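Local coordinates for protein glutathione S-transferase (Sphingobium chungbukense, PDB 6M1T) that binds glutathione and, as a beta-class glutathione S-transferase, probably transfers it to electrophilic compounds in detoxification, at residues Met1-Ala13 with Leu18-Leu32. Sequence-based numbering, arbitrary orientation.
Sequences MKLFISPGACSLA and LRETGAAFDAVKVDL. With GSH (glutathione), chain C.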
loop_
_atom_site.group_PDB
_atom_site.type_symbol
_atom_site.label_atom_id
_atom_site.label_comp_id
_atom_site.label_asym_id
_atom_site.label_seq_id
_atom_site.Cartn_x
_atom_site.Cartn_y
_atom_site.Cartn_z
ATOM N N MET A 1 -7.240 -9.116 -22.162
ATOM C CA MET A 1 -6.691 -8.786 -20.843
ATOM C C MET A 1 -5.782 -9.947 -20.413
ATOM O O MET A 1 -6.212 -11.129 -20.511
ATOM C CB MET A 1 -7.823 -8.621 -19.828
ATOM C CG MET A 1 -7.450 -7.835 -18.623
ATOM S SD MET A 1 -8.772 -6.821 -17.948
ATOM C CE MET A 1 -9.915 -8.102 -17.445
ATOM N N LYS A 2 -4.559 -9.636 -20.005
ATOM C CA LYS A 2 -3.582 -10.662 -19.574
ATOM C C LYS A 2 -3.189 -10.320 -18.139
ATOM O O LYS A 2 -2.708 -9.188 -17.889
ATOM C CB LYS A 2 -2.300 -10.670 -20.411
ATOM C CG LYS A 2 -2.418 -11.047 -21.880
ATOM C CD LYS A 2 -1.059 -11.330 -22.483
ATOM C CE LYS A 2 -0.940 -10.887 -23.923
ATOM N NZ LYS A 2 -0.634 -9.435 -23.988
ATOM N N LEU A 3 -3.340 -11.277 -17.253
ATOM C CA LEU A 3 -2.764 -11.223 -15.904
ATOM C C LEU A 3 -1.461 -12.036 -15.849
ATOM O O LEU A 3 -1.484 -13.209 -16.209
ATOM C CB LEU A 3 -3.781 -11.796 -14.912
ATOM C CG LEU A 3 -3.304 -11.720 -13.476
ATOM C CD1 LEU A 3 -3.251 -10.267 -12.968
ATOM C CD2 LEU A 3 -4.196 -12.593 -12.594
ATOM N N PHE A 4 -0.379 -11.406 -15.375
ATOM C CA PHE A 4 0.949 -12.019 -15.202
ATOM C C PHE A 4 1.055 -12.514 -13.782
ATOM O O PHE A 4 0.835 -11.705 -12.868
ATOM C CB PHE A 4 2.074 -11.044 -15.566
ATOM C CG PHE A 4 2.050 -10.702 -17.028
ATOM C CD1 PHE A 4 1.174 -9.749 -17.521
ATOM C CD2 PHE A 4 2.847 -11.399 -17.920
ATOM C CE1 PHE A 4 1.138 -9.462 -18.878
ATOM C CE2 PHE A 4 2.813 -11.104 -19.271
ATOM C CZ PHE A 4 1.955 -10.140 -19.751
ATOM N N ILE A 5 1.297 -13.812 -13.653
ATOM C CA ILE A 5 1.281 -14.536 -12.370
ATOM C C ILE A 5 2.577 -15.307 -12.138
ATOM O O ILE A 5 3.289 -15.650 -13.082
ATOM C CB ILE A 5 0.068 -15.485 -12.287
ATOM C CG1 ILE A 5 0.134 -16.666 -13.254
ATOM C CG2 ILE A 5 -1.209 -14.693 -12.457
ATOM C CD1 ILE A 5 -0.785 -17.818 -12.823
ATOM N N SER A 6 2.739 -15.680 -10.873
ATOM C CA SER A 6 3.602 -16.795 -10.426
ATOM C C SER A 6 2.776 -17.625 -9.436
ATOM O O SER A 6 2.204 -17.083 -8.500
ATOM C CB SER A 6 4.874 -16.233 -9.832
ATOM O OG SER A 6 5.707 -17.309 -9.438
ATOM N N PRO A 7 2.617 -18.951 -9.632
ATOM C CA PRO A 7 1.665 -19.720 -8.817
ATOM C C PRO A 7 1.885 -19.530 -7.324
ATOM O O PRO A 7 3.010 -19.684 -6.839
ATOM C CB PRO A 7 1.904 -21.176 -9.214
ATOM C CG PRO A 7 2.456 -21.051 -10.605
ATOM C CD PRO A 7 3.325 -19.799 -10.600
ATOM N N GLY A 8 0.811 -19.218 -6.620
ATOM C CA GLY A 8 0.829 -19.125 -5.154
ATOM C C GLY A 8 1.304 -17.763 -4.666
ATOM O O GLY A 8 1.181 -17.507 -3.425
ATOM N N ALA A 9 1.793 -16.892 -5.569
ATOM C CA ALA A 9 2.321 -15.555 -5.202
ATOM C C ALA A 9 1.137 -14.621 -4.981
ATOM O O ALA A 9 -0.028 -15.096 -5.094
ATOM C CB ALA A 9 3.274 -15.054 -6.265
ATOM N N CYS A 10 1.382 -13.336 -4.660
ATOM C CA CYS A 10 0.268 -12.407 -4.348
ATOM C C CYS A 10 -0.566 -12.160 -5.616
ATOM O O CYS A 10 -1.756 -11.688 -5.480
ATOM C CB CYS A 10 0.777 -11.120 -3.720
ATOM S SG CYS A 10 1.913 -10.343 -4.885
ATOM N N SER A 11 -0.063 -12.533 -6.807
ATOM C CA SER A 11 -0.837 -12.538 -8.085
ATOM C C SER A 11 -2.067 -13.461 -8.056
ATOM O O SER A 11 -3.009 -13.242 -8.900
ATOM C CB SER A 11 0.048 -12.853 -9.282
ATOM O OG SER A 11 0.846 -13.993 -9.055
ATOM N N LEU A 12 -2.094 -14.459 -7.167
ATOM C CA LEU A 12 -3.319 -15.298 -6.998
ATOM C C LEU A 12 -4.527 -14.402 -6.699
ATOM O O LEU A 12 -5.628 -14.746 -7.098
ATOM C CB LEU A 12 -3.050 -16.348 -5.928
ATOM C CG LEU A 12 -4.180 -17.318 -5.594
ATOM C CD1 LEU A 12 -4.622 -18.143 -6.804
ATOM C CD2 LEU A 12 -3.718 -18.230 -4.483
ATOM N N ALA A 13 -4.345 -13.252 -6.033
ATOM C CA ALA A 13 -5.481 -12.420 -5.602
ATOM C C ALA A 13 -6.257 -11.894 -6.812
ATOM O O ALA A 13 -7.465 -12.188 -6.950
ATOM C CB ALA A 13 -5.048 -11.319 -4.665
ATOM N N LEU A 18 -10.681 -11.937 -11.042
ATOM C CA LEU A 18 -11.131 -12.058 -12.444
ATOM C C LEU A 18 -12.110 -13.234 -12.580
ATOM O O LEU A 18 -13.056 -13.093 -13.397
ATOM C CB LEU A 18 -9.912 -12.225 -13.358
ATOM C CG LEU A 18 -9.088 -10.952 -13.516
ATOM C CD1 LEU A 18 -7.712 -11.273 -14.053
ATOM C CD2 LEU A 18 -9.794 -9.959 -14.409
ATOM N N ARG A 19 -11.854 -14.343 -11.893
ATOM C CA ARG A 19 -12.795 -15.502 -11.853
ATOM C C ARG A 19 -14.116 -15.070 -11.177
ATOM O O ARG A 19 -15.165 -15.531 -11.639
ATOM C CB ARG A 19 -12.190 -16.716 -11.158
ATOM C CG ARG A 19 -11.080 -17.343 -11.999
ATOM C CD ARG A 19 -10.493 -18.619 -11.458
ATOM N NE ARG A 19 -9.368 -18.980 -12.317
ATOM C CZ ARG A 19 -9.417 -19.769 -13.382
ATOM N NH1 ARG A 19 -10.540 -20.371 -13.718
ATOM N NH2 ARG A 19 -8.322 -19.944 -14.096
ATOM N N GLU A 20 -14.066 -14.211 -10.158
ATOM C CA GLU A 20 -15.259 -13.693 -9.439
ATOM C C GLU A 20 -16.072 -12.750 -10.337
ATOM O O GLU A 20 -17.320 -12.658 -10.139
ATOM C CB GLU A 20 -14.867 -13.065 -8.099
ATOM C CG GLU A 20 -14.530 -14.076 -7.023
ATOM C CD GLU A 20 -15.731 -14.731 -6.303
ATOM O OE1 GLU A 20 -16.856 -14.191 -6.368
ATOM O OE2 GLU A 20 -15.527 -15.749 -5.657
ATOM N N THR A 21 -15.454 -12.057 -11.286
ATOM C CA THR A 21 -16.171 -11.107 -12.160
ATOM C C THR A 21 -16.579 -11.727 -13.512
ATOM O O THR A 21 -17.414 -11.111 -14.212
ATOM C CB THR A 21 -15.364 -9.816 -12.357
ATOM O OG1 THR A 21 -14.201 -10.140 -13.106
ATOM C CG2 THR A 21 -15.034 -9.138 -11.043
ATOM N N GLY A 22 -15.967 -12.833 -13.930
ATOM C CA GLY A 22 -16.259 -13.471 -15.225
ATOM C C GLY A 22 -15.589 -12.744 -16.380
ATOM O O GLY A 22 -16.011 -12.920 -17.504
ATOM N N ALA A 23 -14.576 -11.928 -16.133
ATOM C CA ALA A 23 -13.868 -11.179 -17.192
ATOM C C ALA A 23 -13.148 -12.178 -18.111
ATOM O O ALA A 23 -12.724 -13.238 -17.638
ATOM C CB ALA A 23 -12.901 -10.196 -16.588
ATOM N N ALA A 24 -13.058 -11.851 -19.400
ATOM C CA ALA A 24 -12.208 -12.575 -20.366
ATOM C C ALA A 24 -10.765 -12.258 -19.975
ATOM O O ALA A 24 -10.420 -11.047 -19.823
ATOM C CB ALA A 24 -12.526 -12.149 -21.793
ATOM N N PHE A 25 -9.932 -13.276 -19.791
ATOM C CA PHE A 25 -8.507 -13.025 -19.467
ATOM C C PHE A 25 -7.653 -14.251 -19.776
ATOM O O PHE A 25 -8.132 -15.410 -19.822
ATOM C CB PHE A 25 -8.382 -12.564 -18.002
ATOM C CG PHE A 25 -8.498 -13.669 -16.992
ATOM C CD1 PHE A 25 -9.732 -14.123 -16.584
ATOM C CD2 PHE A 25 -7.362 -14.267 -16.444
ATOM C CE1 PHE A 25 -9.850 -15.149 -15.664
ATOM C CE2 PHE A 25 -7.480 -15.256 -15.470
ATOM C CZ PHE A 25 -8.716 -15.738 -15.121
ATOM N N ASP A 26 -6.376 -13.969 -19.979
ATOM C CA ASP A 26 -5.315 -14.980 -20.061
ATOM C C ASP A 26 -4.553 -14.873 -18.745
ATOM O O ASP A 26 -4.312 -13.746 -18.308
ATOM C CB ASP A 26 -4.399 -14.755 -21.263
ATOM C CG ASP A 26 -5.133 -14.752 -22.582
ATOM O OD1 ASP A 26 -6.060 -15.565 -22.716
ATOM O OD2 ASP A 26 -4.748 -13.961 -23.457
ATOM N N ALA A 27 -4.192 -15.996 -18.154
ATOM C CA ALA A 27 -3.260 -16.049 -17.021
ATOM C C ALA A 27 -1.915 -16.492 -17.589
ATOM O O ALA A 27 -1.856 -17.620 -18.068
ATOM C CB ALA A 27 -3.754 -16.992 -15.957
ATOM N N VAL A 28 -0.891 -15.641 -17.522
ATOM C CA VAL A 28 0.432 -15.905 -18.153
ATOM C C VAL A 28 1.474 -16.041 -17.042
ATOM O O VAL A 28 1.584 -15.116 -16.246
ATOM C CB VAL A 28 0.721 -14.755 -19.134
ATOM C CG1 VAL A 28 2.087 -14.846 -19.754
ATOM C CG2 VAL A 28 -0.360 -14.730 -20.225
ATOM N N LYS A 29 2.186 -17.173 -16.981
ATOM C CA LYS A 29 3.197 -17.456 -15.931
ATOM C C LYS A 29 4.496 -16.679 -16.230
ATOM O O LYS A 29 4.907 -16.540 -17.405
ATOM C CB LYS A 29 3.425 -18.962 -15.778
ATOM C CG LYS A 29 2.214 -19.718 -15.244
ATOM C CD LYS A 29 2.517 -21.171 -14.859
ATOM C CE LYS A 29 2.138 -22.180 -15.921
ATOM N NZ LYS A 29 0.670 -22.420 -15.942
ATOM N N VAL A 30 5.103 -16.158 -15.176
ATOM C CA VAL A 30 6.451 -15.530 -15.212
ATOM C C VAL A 30 7.389 -16.361 -14.339
ATOM O O VAL A 30 7.016 -16.703 -13.178
ATOM C CB VAL A 30 6.401 -14.081 -14.709
ATOM C CG1 VAL A 30 7.767 -13.396 -14.809
ATOM C CG2 VAL A 30 5.321 -13.281 -15.436
ATOM N N ASP A 31 8.613 -16.535 -14.822
ATOM C CA ASP A 31 9.733 -17.108 -14.042
ATOM C C ASP A 31 10.348 -15.930 -13.306
ATOM O O ASP A 31 10.869 -15.046 -13.979
ATOM C CB ASP A 31 10.764 -17.814 -14.941
ATOM C CG ASP A 31 11.851 -18.510 -14.128
ATOM O OD1 ASP A 31 12.315 -17.897 -13.100
ATOM O OD2 ASP A 31 12.193 -19.685 -14.465
ATOM N N LEU A 32 10.157 -15.850 -12.002
ATOM C CA LEU A 32 10.537 -14.622 -11.227
ATOM C C LEU A 32 12.074 -14.526 -11.129
ATOM O O LEU A 32 12.600 -13.401 -10.957
ATOM C CB LEU A 32 9.835 -14.698 -9.871
ATOM C CG LEU A 32 8.337 -14.398 -9.922
ATOM C CD1 LEU A 32 7.769 -14.416 -8.520
ATOM C CD2 LEU A 32 8.058 -13.068 -10.655
HETATM N N1 GSH C . 3.690 -3.875 -3.975
HETATM C CA1 GSH C . 3.484 -4.916 -4.997
HETATM C C1 GSH C . 1.985 -5.204 -5.157
HETATM O O11 GSH C . 1.273 -4.944 -4.178
HETATM O O12 GSH C . 1.602 -5.686 -6.277
HETATM C CB1 GSH C . 4.248 -6.166 -4.551
HETATM C CG1 GSH C . 4.419 -7.210 -5.621
HETATM C CD1 GSH C . 5.370 -8.300 -5.130
HETATM O OE1 GSH C . 6.184 -8.120 -4.216
HETATM N N2 GSH C . 5.308 -9.447 -5.793
HETATM C CA2 GSH C . 6.157 -10.600 -5.568
HETATM C C2 GSH C . 7.234 -10.723 -6.632
HETATM O O2 GSH C . 6.935 -10.627 -7.823
HETATM C CB2 GSH C . 5.343 -11.890 -5.489
HETATM S SG2 GSH C . 4.356 -12.041 -3.967
HETATM N N3 GSH C . 8.474 -10.851 -6.196
HETATM C CA3 GSH C . 9.598 -11.016 -7.084
HETATM C C3 GSH C . 10.707 -9.991 -6.833
HETATM O O31 GSH C . 10.450 -9.031 -6.078
HETATM O O32 GSH C . 11.792 -10.169 -7.425
#
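The beta-alpha-beta unit that opens the thioredoxin-like domain pairs strand 2-5 in parallel with strand 26-31, Leu3 lying beside Ala27 and Phe4 beside Val28. A ladder of five backbone hydrogen bonds begins with Asp26 N to Met1 O and ends with Val30 N to Ile5 O; within it Val28 N reaches Leu3 O at 2.8 Å, nearly straight at 172°, and Ile5 N returns to Val28 O at 2.9 Å. Leu18, projecting from the last turn of helix 12-21 onto the sheet, uses its branched end to touch two residues at once: CD1 meets Leu3 CD2 at 4.0 Å, and CD2 touches Met1 CE at 3.6 Å. The flexible thioether chain of Met1 turns at its last torsion (chi3 65°), swinging CE also against Ala23 CB, a small methyl that lets it come close. On the opposite face from Leu3, Phe4 and Val28 lie side by side, with Phe4 CE2 3.8 Å from Val28 CG1, and Val30 CG2 sits at the ring's edge; beta-branched valines suit an extended strand, and Phe43 meets the same ring. Beyond the strands, Leu32 CD1 lies 3.7 Å from Ser6 CB. Ser11 OG accepts the Ser6 N-H (3.1 Å), tying the strand's exit to the turn that carries Cys10. Cys10 SG stands 3.1 Å from SG2 of glutathione, too far for a disulfide, and Leu32 lines the pocket too, so this crossover delivers residues to the glutathione site of the thioredoxin-like fold in glutathione S-transferases.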